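Local coordinates for protein endoglycosidase (Bacteroides thetaiotaomicron, PDB 6Q64) that probably hydrolyses glycosidic bonds within complex N-glycans, as an endo-acting glycoside hydrolase of family 18 built on a TIM barrel, at residues V215-L220 with K246-Y251; W133-L138 with N211-F216; K92-S97 with P343-L348; G328-Y333 with K350-G355. The protein carries 1 engineered substitution. All blocks are in the same frame, centred on the assembly; numbering follows the deposited sequence.

Interaction 1: V215-L220 with K246-Y251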
loop_
_atom_site.group_PDB
_atom_site.type_symbol
_atom_site.label_atom_id
_atom_site.label_comp_id
_atom_site.label_asym_id
_atom_site.label_seq_id
_atom_site.Cartn_x
_atom_site.Cartn_y
_atom_site.Cartn_z
ATOM N N VAL A 215 16.808 2.875 -12.612
ATOM C CA VAL A 215 17.566 1.609 -12.349
ATOM C C VAL A 215 17.341 1.224 -10.873
ATOM O O VAL A 215 17.510 0.028 -10.509
ATOM C CB VAL A 215 19.044 1.679 -12.798
ATOM C CG1 VAL A 215 19.828 2.746 -12.063
ATOM C CG2 VAL A 215 19.739 0.321 -12.706
ATOM N N PHE A 216 16.855 2.181 -10.080
ATOM C CA PHE A 216 16.363 1.934 -8.706
ATOM C C PHE A 216 15.225 0.914 -8.781
ATOM O O PHE A 216 15.363 -0.258 -8.354
ATOM C CB PHE A 216 15.935 3.251 -8.061
ATOM C CG PHE A 216 15.466 3.074 -6.644
ATOM C CD1 PHE A 216 16.319 2.537 -5.690
ATOM C CD2 PHE A 216 14.165 3.395 -6.272
ATOM C CE1 PHE A 216 15.892 2.355 -4.384
ATOM C CE2 PHE A 216 13.737 3.205 -4.967
ATOM C CZ PHE A 216 14.607 2.690 -4.025
ATOM N N ILE A 217 14.131 1.359 -9.383
ATOM C CA ILE A 217 12.896 0.563 -9.629
ATOM C C ILE A 217 13.243 -0.684 -10.435
ATOM O O ILE A 217 12.649 -1.716 -10.178
ATOM C CB ILE A 217 11.882 1.433 -10.379
ATOM C CG1 ILE A 217 11.390 2.587 -9.510
ATOM C CG2 ILE A 217 10.742 0.597 -10.916
ATOM C CD1 ILE A 217 10.639 3.617 -10.290
ATOM N N GLU A 218 14.142 -0.569 -11.406
ATOM C CA GLU A 218 14.547 -1.716 -12.257
ATOM C C GLU A 218 15.123 -2.818 -11.356
ATOM O O GLU A 218 14.770 -3.995 -11.591
ATOM C CB GLU A 218 15.543 -1.261 -13.325
ATOM C CG GLU A 218 15.016 -1.295 -14.744
ATOM C CD GLU A 218 16.032 -0.808 -15.768
ATOM O OE1 GLU A 218 17.226 -1.195 -15.660
ATOM O OE2 GLU A 218 15.646 -0.012 -16.651
ATOM N N THR A 219 15.949 -2.442 -10.363
ATOM C CA THR A 219 16.687 -3.381 -9.469
ATOM C C THR A 219 15.739 -4.029 -8.457
ATOM O O THR A 219 15.890 -5.229 -8.212
ATOM C CB THR A 219 17.807 -2.721 -8.662
ATOM O OG1 THR A 219 18.653 -1.938 -9.510
ATOM C CG2 THR A 219 18.643 -3.758 -7.940
ATOM N N LEU A 220 14.806 -3.269 -7.891
ATOM C CA LEU A 220 13.723 -3.833 -7.044
ATOM C C LEU A 220 12.877 -4.820 -7.862
ATOM O O LEU A 220 12.761 -5.952 -7.404
ATOM C CB LEU A 220 12.883 -2.700 -6.465
ATOM C CG LEU A 220 13.637 -1.758 -5.533
ATOM C CD1 LEU A 220 12.819 -0.520 -5.199
ATOM C CD2 LEU A 220 14.030 -2.488 -4.263
ATOM N N LYS A 246 4.997 -0.466 -15.885
ATOM C CA LYS A 246 4.726 -1.926 -15.948
ATOM C C LYS A 246 5.487 -2.643 -14.831
ATOM O O LYS A 246 5.144 -3.773 -14.528
ATOM C CB LYS A 246 5.085 -2.495 -17.320
ATOM C CG LYS A 246 4.193 -1.977 -18.439
ATOM C CD LYS A 246 4.555 -2.479 -19.824
ATOM C CE LYS A 246 3.545 -2.064 -20.875
ATOM N NZ LYS A 246 4.225 -1.654 -22.117
ATOM N N LEU A 247 6.473 -2.000 -14.221
ATOM C CA LEU A 247 7.324 -2.647 -13.193
ATOM C C LEU A 247 6.763 -2.396 -11.782
ATOM O O LEU A 247 7.336 -2.969 -10.802
ATOM C CB LEU A 247 8.737 -2.080 -13.316
ATOM C CG LEU A 247 9.548 -2.508 -14.530
ATOM C CD1 LEU A 247 10.970 -2.011 -14.353
ATOM C CD2 LEU A 247 9.525 -4.019 -14.743
ATOM N N VAL A 248 5.688 -1.614 -11.697
ATOM C CA VAL A 248 5.028 -1.194 -10.438
ATOM C C VAL A 248 3.577 -1.681 -10.392
ATOM O O VAL A 248 2.788 -1.349 -11.285
ATOM C CB VAL A 248 5.113 0.324 -10.342
ATOM C CG1 VAL A 248 4.243 0.858 -9.232
ATOM C CG2 VAL A 248 6.554 0.734 -10.164
ATOM N N ASP A 249 3.221 -2.394 -9.328
ATOM C CA ASP A 249 1.993 -3.210 -9.283
ATOM C C ASP A 249 0.801 -2.303 -8.961
ATOM O O ASP A 249 -0.328 -2.662 -9.392
ATOM C CB ASP A 249 2.209 -4.383 -8.331
ATOM C CG ASP A 249 3.325 -5.308 -8.780
ATOM O OD1 ASP A 249 3.218 -5.834 -9.902
ATOM O OD2 ASP A 249 4.302 -5.472 -8.014
ATOM N N HIS A 250 0.993 -1.186 -8.252
ATOM C CA HIS A 250 -0.128 -0.243 -7.954
ATOM C C HIS A 250 0.372 1.192 -7.867
ATOM O O HIS A 250 1.503 1.420 -7.394
ATOM C CB HIS A 250 -0.834 -0.511 -6.614
ATOM C CG HIS A 250 -1.693 -1.720 -6.625
ATOM N ND1 HIS A 250 -1.229 -2.931 -6.199
ATOM C CD2 HIS A 250 -2.950 -1.925 -7.066
ATOM C CE1 HIS A 250 -2.170 -3.852 -6.365
ATOM N NE2 HIS A 250 -3.231 -3.261 -6.907
ATOM N N TYR A 251 -0.496 2.106 -8.278
ATOM C CA TYR A 251 -0.295 3.568 -8.224
ATOM C C TYR A 251 -1.168 4.057 -7.074
ATOM O O TYR A 251 -2.402 3.932 -7.180
ATOM C CB TYR A 251 -0.655 4.185 -9.580
ATOM C CG TYR A 251 -0.232 3.381 -10.792
ATOM C CD1 TYR A 251 1.042 2.865 -10.900
ATOM C CD2 TYR A 251 -1.096 3.119 -11.829
ATOM C CE1 TYR A 251 1.427 2.090 -11.980
ATOM C CE2 TYR A 251 -0.726 2.347 -12.916
ATOM C CZ TYR A 251 0.547 1.842 -13.008
ATOM O OH TYR A 251 0.950 1.099 -14.078
#
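Leu-247 and Val-248 pack against Ile-217 and Glu-218 of helix 211-224 on the outer layer of the TIM barrel. Their loop runs from the short helix 242-245 into strand 251-254 and on the way packs against helix 211-224, which follows strand 184-189. Along the loop, Lys-246 comes first, its NZ in a salt bridge with Glu-243 and its O receiving a hydrogen bond from Arg-225. Leu-247 makes the main contact. Its CB lies 4.1 Å from CG2 of Ile-217, while CD1 reaches CG of Glu-218, also at 4.1 Å. With CG anti to the carbonyl carbon (chi1 -72°), the leucine fork is carried out over the aliphatic stem of the glutamate. That stem suits the half-exposed margin of the helix: its methylene touches the leucine, while OE2 is hydrogen-bonded one turn back to NE2 of Gln-214. Val-248 follows, its CG2 methyl 4.3 Å from CG2 of Ile-217, which therefore meets two successive loop residues with one methyl. Asp-249 then ties the loop to Arg-225, just past the end of helix 211-224, and to Leu-231 of strand 230-235. Branched aliphatic residues fit here because a methyl can settle between neighbours without leaving a polar group buried. On the helix side, CG2 of Ile-217 stands anti to its own backbone N (CG1 at chi1 -67°), which presents this methyl to CB of Leu-247.

Interaction 2: W133-L138 with N211-F216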
loop_
_atom_site.group_PDB
_atom_site.type_symbol
_atom_site.label_atom_id
_atom_site.label_comp_id
_atom_site.label_asym_id
_atom_site.label_seq_id
_atom_site.Cartn_x
_atom_site.Cartn_y
_atom_site.Cartn_z
ATOM N N TRP A 133 8.427 3.886 3.274
ATOM C CA TRP A 133 9.155 5.086 3.759
ATOM C C TRP A 133 9.493 5.958 2.555
ATOM O O TRP A 133 9.561 5.413 1.451
ATOM C CB TRP A 133 10.406 4.727 4.560
ATOM C CG TRP A 133 11.572 4.152 3.811
ATOM C CD1 TRP A 133 12.363 4.806 2.916
ATOM C CD2 TRP A 133 12.177 2.854 3.990
ATOM N NE1 TRP A 133 13.388 3.999 2.498
ATOM C CE2 TRP A 133 13.296 2.789 3.133
ATOM C CE3 TRP A 133 11.868 1.718 4.754
ATOM C CZ2 TRP A 133 14.101 1.651 3.030
ATOM C CZ3 TRP A 133 12.668 0.595 4.659
ATOM C CH2 TRP A 133 13.775 0.564 3.810
ATOM N N ILE A 134 9.665 7.254 2.806
ATOM C CA ILE A 134 9.830 8.317 1.779
ATOM C C ILE A 134 11.148 8.071 1.057
ATOM O O ILE A 134 12.155 7.804 1.721
ATOM C CB ILE A 134 9.782 9.736 2.375
ATOM C CG1 ILE A 134 8.345 10.170 2.677
ATOM C CG2 ILE A 134 10.486 10.729 1.452
ATOM C CD1 ILE A 134 8.257 11.388 3.580
ATOM N N ILE A 135 11.126 8.158 -0.271
ATOM C CA ILE A 135 12.384 8.146 -1.059
ATOM C C ILE A 135 12.604 9.543 -1.641
ATOM O O ILE A 135 11.674 10.117 -2.330
ATOM C CB ILE A 135 12.420 6.944 -2.005
ATOM C CG1 ILE A 135 12.660 5.721 -1.117
ATOM C CG2 ILE A 135 13.487 7.094 -3.071
ATOM C CD1 ILE A 135 12.519 4.405 -1.791
ATOM N N GLN A 136 13.733 10.088 -1.168
ATOM C CA GLN A 136 14.215 11.484 -1.281
ATOM C C GLN A 136 15.690 11.385 -1.649
ATOM O O GLN A 136 15.996 11.657 -2.821
ATOM C CB GLN A 136 13.986 12.247 0.027
ATOM C CG GLN A 136 14.858 13.488 0.200
ATOM C CD GLN A 136 14.181 14.588 0.989
ATOM O OE1 GLN A 136 13.005 14.900 0.789
ATOM N NE2 GLN A 136 14.929 15.196 1.896
ATOM N N ASP A 137 16.547 10.945 -0.722
ATOM C CA ASP A 137 18.016 10.891 -0.977
ATOM C C ASP A 137 18.456 9.439 -1.161
ATOM O O ASP A 137 17.725 8.545 -0.695
ATOM C CB ASP A 137 18.800 11.646 0.100
ATOM C CG ASP A 137 18.447 13.125 0.117
ATOM O OD1 ASP A 137 18.621 13.792 -0.926
ATOM O OD2 ASP A 137 17.949 13.591 1.150
ATOM N N LEU A 138 19.580 9.240 -1.857
ATOM C CA LEU A 138 20.136 7.905 -2.194
ATOM C C LEU A 138 20.172 7.058 -0.925
ATOM O O LEU A 138 19.457 6.049 -0.865
ATOM C CB LEU A 138 21.534 8.059 -2.793
ATOM C CG LEU A 138 22.380 6.784 -2.856
ATOM C CD1 LEU A 138 21.617 5.616 -3.452
ATOM C CD2 LEU A 138 23.657 7.020 -3.644
ATOM N N ASN A 211 17.025 8.715 -14.858
ATOM C CA ASN A 211 17.540 7.348 -15.118
ATOM C C ASN A 211 17.928 6.702 -13.791
ATOM O O ASN A 211 18.151 5.468 -13.805
ATOM C CB ASN A 211 18.769 7.316 -16.024
ATOM C CG ASN A 211 19.192 5.911 -16.429
ATOM O OD1 ASN A 211 18.331 5.065 -16.787
ATOM N ND2 ASN A 211 20.528 5.669 -16.435
ATOM N N LYS A 212 18.087 7.495 -12.717
ATOM C CA LYS A 212 18.624 6.972 -11.421
ATOM C C LYS A 212 17.451 6.301 -10.723
ATOM O O LYS A 212 17.507 5.102 -10.416
ATOM C CB LYS A 212 19.398 8.011 -10.587
ATOM C CG LYS A 212 18.750 9.373 -10.414
ATOM C CD LYS A 212 19.699 10.506 -10.058
ATOM C CE LYS A 212 18.976 11.829 -10.227
ATOM N NZ LYS A 212 19.594 12.874 -9.392
HETATM N N MSE A 213 16.343 7.040 -10.651
HETATM C CA MSE A 213 15.093 6.444 -10.213
HETATM C C MSE A 213 14.679 5.267 -11.105
HETATM O O MSE A 213 13.924 4.416 -10.678
HETATM C CB MSE A 213 14.009 7.521 -10.098
HETATM C CG MSE A 213 12.971 7.215 -9.013
HETATM SE SE MSE A 213 13.692 6.794 -7.203
HETATM C CE MSE A 213 14.214 8.652 -7.181
ATOM N N GLN A 214 15.182 5.178 -12.333
ATOM C CA GLN A 214 14.780 4.121 -13.242
ATOM C C GLN A 214 15.507 2.824 -12.874
ATOM O O GLN A 214 14.860 1.756 -12.870
ATOM C CB GLN A 214 15.063 4.533 -14.689
ATOM C CG GLN A 214 14.988 3.398 -15.708
ATOM C CD GLN A 214 13.561 2.971 -16.026
ATOM O OE1 GLN A 214 12.614 3.765 -15.959
ATOM N NE2 GLN A 214 13.419 1.710 -16.387
ATOM N N VAL A 215 16.808 2.875 -12.612
ATOM C CA VAL A 215 17.566 1.609 -12.349
ATOM C C VAL A 215 17.341 1.224 -10.873
ATOM O O VAL A 215 17.510 0.028 -10.509
ATOM C CB VAL A 215 19.044 1.679 -12.798
ATOM C CG1 VAL A 215 19.828 2.746 -12.063
ATOM C CG2 VAL A 215 19.739 0.321 -12.706
ATOM N N PHE A 216 16.855 2.181 -10.080
ATOM C CA PHE A 216 16.363 1.934 -8.706
ATOM C C PHE A 216 15.225 0.914 -8.781
ATOM O O PHE A 216 15.363 -0.258 -8.354
ATOM C CB PHE A 216 15.935 3.251 -8.061
ATOM C CG PHE A 216 15.466 3.074 -6.644
ATOM C CD1 PHE A 216 16.319 2.537 -5.690
ATOM C CD2 PHE A 216 14.165 3.395 -6.272
ATOM C CE1 PHE A 216 15.892 2.355 -4.384
ATOM C CE2 PHE A 216 13.737 3.205 -4.967
ATOM C CZ PHE A 216 14.607 2.690 -4.025
#
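Ile-135 of strand 128-135 meets Met-213 and Phe-216 from helix 211-224, a sheet-to-helix contact inside the TIM barrel wall. The helix belongs to the connection after strand 184-189, the strand next to 128-135, and Ile-135 also touches Phe-185 and Ile-187 there. The first kind of contact is aliphatic against aromatic. The CD1 methyl of Ile-135 approaches the far rim of the Phe-216 ring at a slant, 3.5 Å from CZ and 3.6 Å from CE2. Phenylalanine suits this place because it is long enough to reach from the helix to the strand, and chi1 of -178° swings CG away from the helix backbone N so that the ring extends toward the strand. The second kind is aliphatic against selenium. Met-213, present here as selenomethionine (a methionine in the native protein), has a chain that bends at chi2 and chi3, curling its end back into the apolar layer, where it also touches Tyr-189 and Leu-199. Isoleucine serves both partners because its two branches part at CB: the longer one goes to the ring, and the shorter, CG2, rests 4.1 Å from the SE atom of Met-213.

Interaction 3: K92-S97 with P343-L348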
loop_
_atom_site.group_PDB
_atom_site.type_symbol
_atom_site.label_atom_id
_atom_site.label_comp_id
_atom_site.label_asym_id
_atom_site.label_seq_id
_atom_site.Cartn_x
_atom_site.Cartn_y
_atom_site.Cartn_z
ATOM N N LYS A 92 -3.272 -9.989 11.530
ATOM C CA LYS A 92 -4.130 -11.188 11.328
ATOM C C LYS A 92 -5.570 -10.909 11.775
ATOM O O LYS A 92 -6.483 -11.680 11.419
ATOM C CB LYS A 92 -3.526 -12.423 12.005
ATOM C CG LYS A 92 -3.500 -12.431 13.535
ATOM C CD LYS A 92 -3.337 -13.829 14.112
ATOM C CE LYS A 92 -3.031 -13.821 15.601
ATOM N NZ LYS A 92 -2.390 -15.079 16.060
HETATM N N MSE A 93 -5.765 -9.797 12.507
HETATM C CA MSE A 93 -7.083 -9.428 13.024
HETATM C C MSE A 93 -7.721 -8.316 12.197
HETATM O O MSE A 93 -8.785 -7.808 12.539
HETATM C CB MSE A 93 -6.998 -8.967 14.492
HETATM C CG MSE A 93 -6.647 -10.058 15.518
HETATM SE SE MSE A 93 -7.623 -11.742 15.263
HETATM C CE MSE A 93 -6.560 -13.181 14.488
ATOM N N LEU A 94 -7.060 -7.912 11.112
ATOM C CA LEU A 94 -7.619 -6.902 10.234
ATOM C C LEU A 94 -8.857 -7.482 9.581
ATOM O O LEU A 94 -8.959 -8.684 9.412
ATOM C CB LEU A 94 -6.592 -6.564 9.161
ATOM C CG LEU A 94 -5.429 -5.689 9.596
ATOM C CD1 LEU A 94 -4.344 -5.681 8.520
ATOM C CD2 LEU A 94 -5.944 -4.294 9.887
ATOM N N PRO A 95 -9.778 -6.644 9.093
ATOM C CA PRO A 95 -10.878 -7.129 8.264
ATOM C C PRO A 95 -10.375 -8.071 7.165
ATOM O O PRO A 95 -9.332 -7.831 6.587
ATOM C CB PRO A 95 -11.440 -5.848 7.668
ATOM C CG PRO A 95 -11.098 -4.775 8.710
ATOM C CD PRO A 95 -9.756 -5.184 9.259
ATOM N N ASP A 96 -11.098 -9.161 6.957
ATOM C CA ASP A 96 -10.714 -10.256 6.032
ATOM C C ASP A 96 -10.666 -9.731 4.590
ATOM O O ASP A 96 -10.079 -10.394 3.769
ATOM C CB ASP A 96 -11.679 -11.441 6.167
ATOM C CG ASP A 96 -11.567 -12.135 7.510
ATOM O OD1 ASP A 96 -10.561 -11.844 8.219
ATOM O OD2 ASP A 96 -12.458 -12.993 7.823
ATOM N N SER A 97 -11.267 -8.585 4.312
ATOM C CA SER A 97 -11.371 -7.959 2.971
ATOM C C SER A 97 -10.129 -7.105 2.660
ATOM O O SER A 97 -10.020 -6.612 1.536
ATOM C CB SER A 97 -12.608 -7.080 2.932
ATOM O OG SER A 97 -12.596 -6.149 4.032
ATOM N N PRO A 343 -19.210 -0.242 14.207
ATOM C CA PRO A 343 -18.284 -1.274 14.670
ATOM C C PRO A 343 -16.828 -0.945 14.447
ATOM O O PRO A 343 -16.546 -0.055 13.668
ATOM C CB PRO A 343 -18.501 -2.460 13.722
ATOM C CG PRO A 343 -19.218 -1.876 12.515
ATOM C CD PRO A 343 -19.979 -0.671 13.032
ATOM N N PRO A 344 -15.870 -1.733 14.980
ATOM C CA PRO A 344 -14.459 -1.539 14.659
ATOM C C PRO A 344 -14.220 -1.778 13.164
ATOM O O PRO A 344 -14.789 -2.752 12.651
ATOM C CB PRO A 344 -13.699 -2.562 15.520
ATOM C CG PRO A 344 -14.735 -3.588 15.920
ATOM C CD PRO A 344 -16.066 -2.867 15.895
ATOM N N TYR A 345 -13.382 -0.914 12.559
ATOM C CA TYR A 345 -13.067 -0.811 11.101
ATOM C C TYR A 345 -14.355 -0.512 10.301
ATOM O O TYR A 345 -14.563 -0.997 9.161
ATOM C CB TYR A 345 -12.296 -2.039 10.607
ATOM C CG TYR A 345 -10.817 -1.978 10.879
ATOM C CD1 TYR A 345 -9.980 -1.186 10.119
ATOM C CD2 TYR A 345 -10.250 -2.689 11.919
ATOM C CE1 TYR A 345 -8.620 -1.108 10.381
ATOM C CE2 TYR A 345 -8.895 -2.636 12.192
ATOM C CZ TYR A 345 -8.079 -1.839 11.418
ATOM O OH TYR A 345 -6.746 -1.778 11.672
ATOM N N LYS A 346 -15.192 0.335 10.891
ATOM C CA LYS A 346 -16.540 0.661 10.378
ATOM C C LYS A 346 -16.406 1.017 8.900
ATOM O O LYS A 346 -17.092 0.397 8.061
ATOM C CB LYS A 346 -17.125 1.835 11.175
ATOM C CG LYS A 346 -18.528 2.265 10.775
ATOM C CD LYS A 346 -18.940 3.519 11.465
ATOM C CE LYS A 346 -20.334 3.997 11.107
ATOM N NZ LYS A 346 -20.563 5.380 11.624
ATOM N N TRP A 347 -15.559 2.006 8.628
ATOM C CA TRP A 347 -15.555 2.749 7.348
ATOM C C TRP A 347 -14.895 1.885 6.283
ATOM O O TRP A 347 -15.514 1.622 5.245
ATOM C CB TRP A 347 -14.854 4.084 7.537
ATOM C CG TRP A 347 -15.661 4.985 8.412
ATOM C CD1 TRP A 347 -15.286 5.537 9.596
ATOM C CD2 TRP A 347 -17.004 5.429 8.179
ATOM N NE1 TRP A 347 -16.280 6.334 10.095
ATOM C CE2 TRP A 347 -17.354 6.271 9.257
ATOM C CE3 TRP A 347 -17.924 5.237 7.142
ATOM C CZ2 TRP A 347 -18.599 6.887 9.344
ATOM C CZ3 TRP A 347 -19.159 5.838 7.229
ATOM C CH2 TRP A 347 -19.497 6.632 8.333
ATOM N N LEU A 348 -13.703 1.382 6.563
ATOM C CA LEU A 348 -13.058 0.453 5.614
ATOM C C LEU A 348 -14.014 -0.706 5.258
ATOM O O LEU A 348 -14.169 -0.989 4.065
ATOM C CB LEU A 348 -11.730 -0.023 6.203
ATOM C CG LEU A 348 -10.837 -0.774 5.220
ATOM C CD1 LEU A 348 -10.497 0.087 4.002
ATOM C CD2 LEU A 348 -9.566 -1.258 5.909
#
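The start of the barrel's last helix, 346-358, meets the loop between strands 72-76 and 100-102 where Tyr-345 packs on Leu-94 and Pro-95. Tyr-345 occupies the N-cap position and is the third residue of a type II beta turn from Pro-343 to Lys-346, with positive phi (60°). Pro-95 lies over one face of its ring: CD is 3.8 Å from the ring centroid and 17° off the normal, a CH-pi contact displaced somewhat toward the rim. The neighbouring CG reaches the root of the side chain, 3.5 Å from CB of Tyr-345. Proline suits this role, since its rigid ring offers CH groups polarised by the adjacent amide nitrogen to the pi cloud. At the phenol end, CD2 of Leu-94 lies 3.6 Å from CZ of Tyr-345 and close to its OH, meeting the ring at a slant. With an alanine in place of Tyr-345, the Pro-95 ring loses its aromatic face, and the loop would probably be freer to shift, with a gap beside the Leu-94 methyl. Asp-338 steadies the helix start, its carboxylate accepting hydrogen bonds from the backbone N of Trp-347 and of Leu-348. The last helix thus packs against the connection between the first two strands, which fits the (beta/alpha)8, or TIM barrel, where the first and last strands are neighbours.

Interaction 4: G328-Y333 with K350-G355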
loop_
_atom_site.group_PDB
_atom_site.type_symbol
_atom_site.label_atom_id
_atom_site.label_comp_id
_atom_site.label_asym_id
_atom_site.label_seq_id
_atom_site.Cartn_x
_atom_site.Cartn_y
_atom_site.Cartn_z
ATOM N N GLY A 328 -9.144 0.410 -8.733
ATOM C CA GLY A 328 -8.479 -0.846 -8.377
ATOM C C GLY A 328 -8.573 -1.126 -6.896
ATOM O O GLY A 328 -8.466 -2.311 -6.541
ATOM N N GLY A 329 -8.667 -0.073 -6.081
ATOM C CA GLY A 329 -8.834 -0.205 -4.638
ATOM C C GLY A 329 -8.892 1.105 -3.875
ATOM O O GLY A 329 -8.662 2.177 -4.437
ATOM N N ILE A 330 -9.171 0.989 -2.581
ATOM C CA ILE A 330 -9.179 2.116 -1.615
ATOM C C ILE A 330 -8.360 1.704 -0.397
ATOM O O ILE A 330 -8.141 0.494 -0.215
ATOM C CB ILE A 330 -10.614 2.476 -1.219
ATOM C CG1 ILE A 330 -11.297 1.295 -0.541
ATOM C CG2 ILE A 330 -11.406 2.947 -2.423
ATOM C CD1 ILE A 330 -11.911 1.692 0.744
ATOM N N GLY A 331 -7.935 2.699 0.372
ATOM C CA GLY A 331 -7.192 2.533 1.625
ATOM C C GLY A 331 -7.332 3.743 2.544
ATOM O O GLY A 331 -7.865 4.784 2.147
ATOM N N THR A 332 -6.812 3.612 3.751
ATOM C CA THR A 332 -6.875 4.643 4.802
ATOM C C THR A 332 -5.469 4.821 5.340
ATOM O O THR A 332 -4.734 3.824 5.420
ATOM C CB THR A 332 -7.852 4.159 5.859
ATOM O OG1 THR A 332 -7.387 2.825 6.059
ATOM C CG2 THR A 332 -9.301 4.184 5.418
ATOM N N TYR A 333 -5.095 6.070 5.587
ATOM C CA TYR A 333 -3.836 6.450 6.277
ATOM C C TYR A 333 -4.102 6.350 7.776
ATOM O O TYR A 333 -5.070 6.983 8.245
ATOM C CB TYR A 333 -3.409 7.848 5.828
ATOM C CG TYR A 333 -2.207 8.417 6.526
ATOM C CD1 TYR A 333 -0.948 7.869 6.360
ATOM C CD2 TYR A 333 -2.334 9.528 7.342
ATOM C CE1 TYR A 333 0.159 8.406 7.003
ATOM C CE2 TYR A 333 -1.239 10.098 7.970
ATOM C CZ TYR A 333 0.012 9.531 7.804
ATOM O OH TYR A 333 1.068 10.101 8.458
ATOM N N LYS A 350 -17.328 -1.095 5.416
ATOM C CA LYS A 350 -18.487 -0.568 4.692
ATOM C C LYS A 350 -18.037 -0.258 3.264
ATOM O O LYS A 350 -18.689 -0.732 2.312
ATOM C CB LYS A 350 -19.010 0.693 5.379
ATOM C CG LYS A 350 -20.462 1.024 5.065
ATOM C CD LYS A 350 -20.892 2.258 5.771
ATOM C CE LYS A 350 -22.208 2.082 6.490
ATOM N NZ LYS A 350 -23.334 2.252 5.530
ATOM N N ALA A 351 -16.955 0.507 3.130
ATOM C CA ALA A 351 -16.414 0.950 1.829
ATOM C C ALA A 351 -16.257 -0.282 0.944
ATOM O O ALA A 351 -16.898 -0.313 -0.106
ATOM C CB ALA A 351 -15.128 1.694 2.013
ATOM N N LEU A 352 -15.549 -1.315 1.398
ATOM C CA LEU A 352 -15.308 -2.539 0.575
ATOM C C LEU A 352 -16.604 -3.300 0.324
ATOM O O LEU A 352 -16.666 -4.005 -0.672
ATOM C CB LEU A 352 -14.259 -3.410 1.254
ATOM C CG LEU A 352 -12.939 -2.669 1.420
ATOM C CD1 LEU A 352 -11.922 -3.479 2.172
ATOM C CD2 LEU A 352 -12.396 -2.289 0.046
ATOM N N TYR A 353 -17.608 -3.130 1.171
ATOM C CA TYR A 353 -18.918 -3.780 0.982
ATOM C C TYR A 353 -19.631 -3.030 -0.143
ATOM O O TYR A 353 -20.293 -3.651 -1.004
ATOM C CB TYR A 353 -19.707 -3.795 2.297
ATOM C CG TYR A 353 -21.175 -4.128 2.120
ATOM C CD1 TYR A 353 -21.571 -5.410 1.763
ATOM C CD2 TYR A 353 -22.160 -3.173 2.331
ATOM C CE1 TYR A 353 -22.912 -5.720 1.559
ATOM C CE2 TYR A 353 -23.495 -3.469 2.138
ATOM C CZ TYR A 353 -23.875 -4.737 1.723
ATOM O OH TYR A 353 -25.201 -5.031 1.569
ATOM N N PHE A 354 -19.503 -1.704 -0.131
ATOM C CA PHE A 354 -20.077 -0.805 -1.176
ATOM C C PHE A 354 -19.367 -1.105 -2.522
ATOM O O PHE A 354 -20.023 -1.479 -3.475
ATOM C CB PHE A 354 -20.053 0.647 -0.672
ATOM C CG PHE A 354 -21.307 1.054 0.062
ATOM C CD1 PHE A 354 -21.806 0.294 1.107
ATOM C CD2 PHE A 354 -22.012 2.187 -0.291
ATOM C CE1 PHE A 354 -22.973 0.663 1.763
ATOM C CE2 PHE A 354 -23.185 2.542 0.356
ATOM C CZ PHE A 354 -23.656 1.786 1.392
ATOM N N GLY A 355 -18.040 -1.130 -2.538
ATOM C CA GLY A 355 -17.232 -1.361 -3.743
ATOM C C GLY A 355 -17.427 -2.724 -4.380
ATOM O O GLY A 355 -17.359 -2.800 -5.621
#
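Ile-330 of strand 329-333 points from the sheet to Ala-351 and Leu-352 of helix 346-358, the helix that follows it in the chain. From CB, the longer branch leaves through CG1, which lies between backbone N and carbonyl carbon (chi1 61°). CG1 meets CD2 of Leu-352 at 3.8 Å, the two side chains running alongside one another and pointing opposite ways. At the tip, CD1 comes 3.5 Å from CB of Ala-351 and 4.1 Å from CD2 of Leu-352, straddling successive residues of the helix. Alanine suits this spot: its short CB lets the helix come near the strand, while the longer leucine packs alongside. Ile-313 and Tyr-316 of helix 311-317 also touch Ile-330, enclosing it further. Every atom that meets across this contact is a saturated carbon, so dispersion and the exclusion of water hold strand and helix together, and their relative position rests on the fit of shapes rather than on directed bonds.

The four contacts form two pairs on opposite sides of the chain's centre. Interactions 1 and 2 share Val-215 and Phe-216 of helix 211-224, with centres 11 Å apart, so one helix faces a loop on one flank and a strand on another. Interactions 3 and 4, also 11 Å apart, share helix 346-358 and touch directly: CD1 of Leu-348 lies 3.9 Å from CD1 of Ile-330. Between the pairs, interactions 2 and 3 are the most distant, about 33 Å between centres. The family 18 acidic motif runs along strand 184-189, beside interaction 2, and just past its end, and its usual catalytic glutamate is probably the residue engineered to glutamine here.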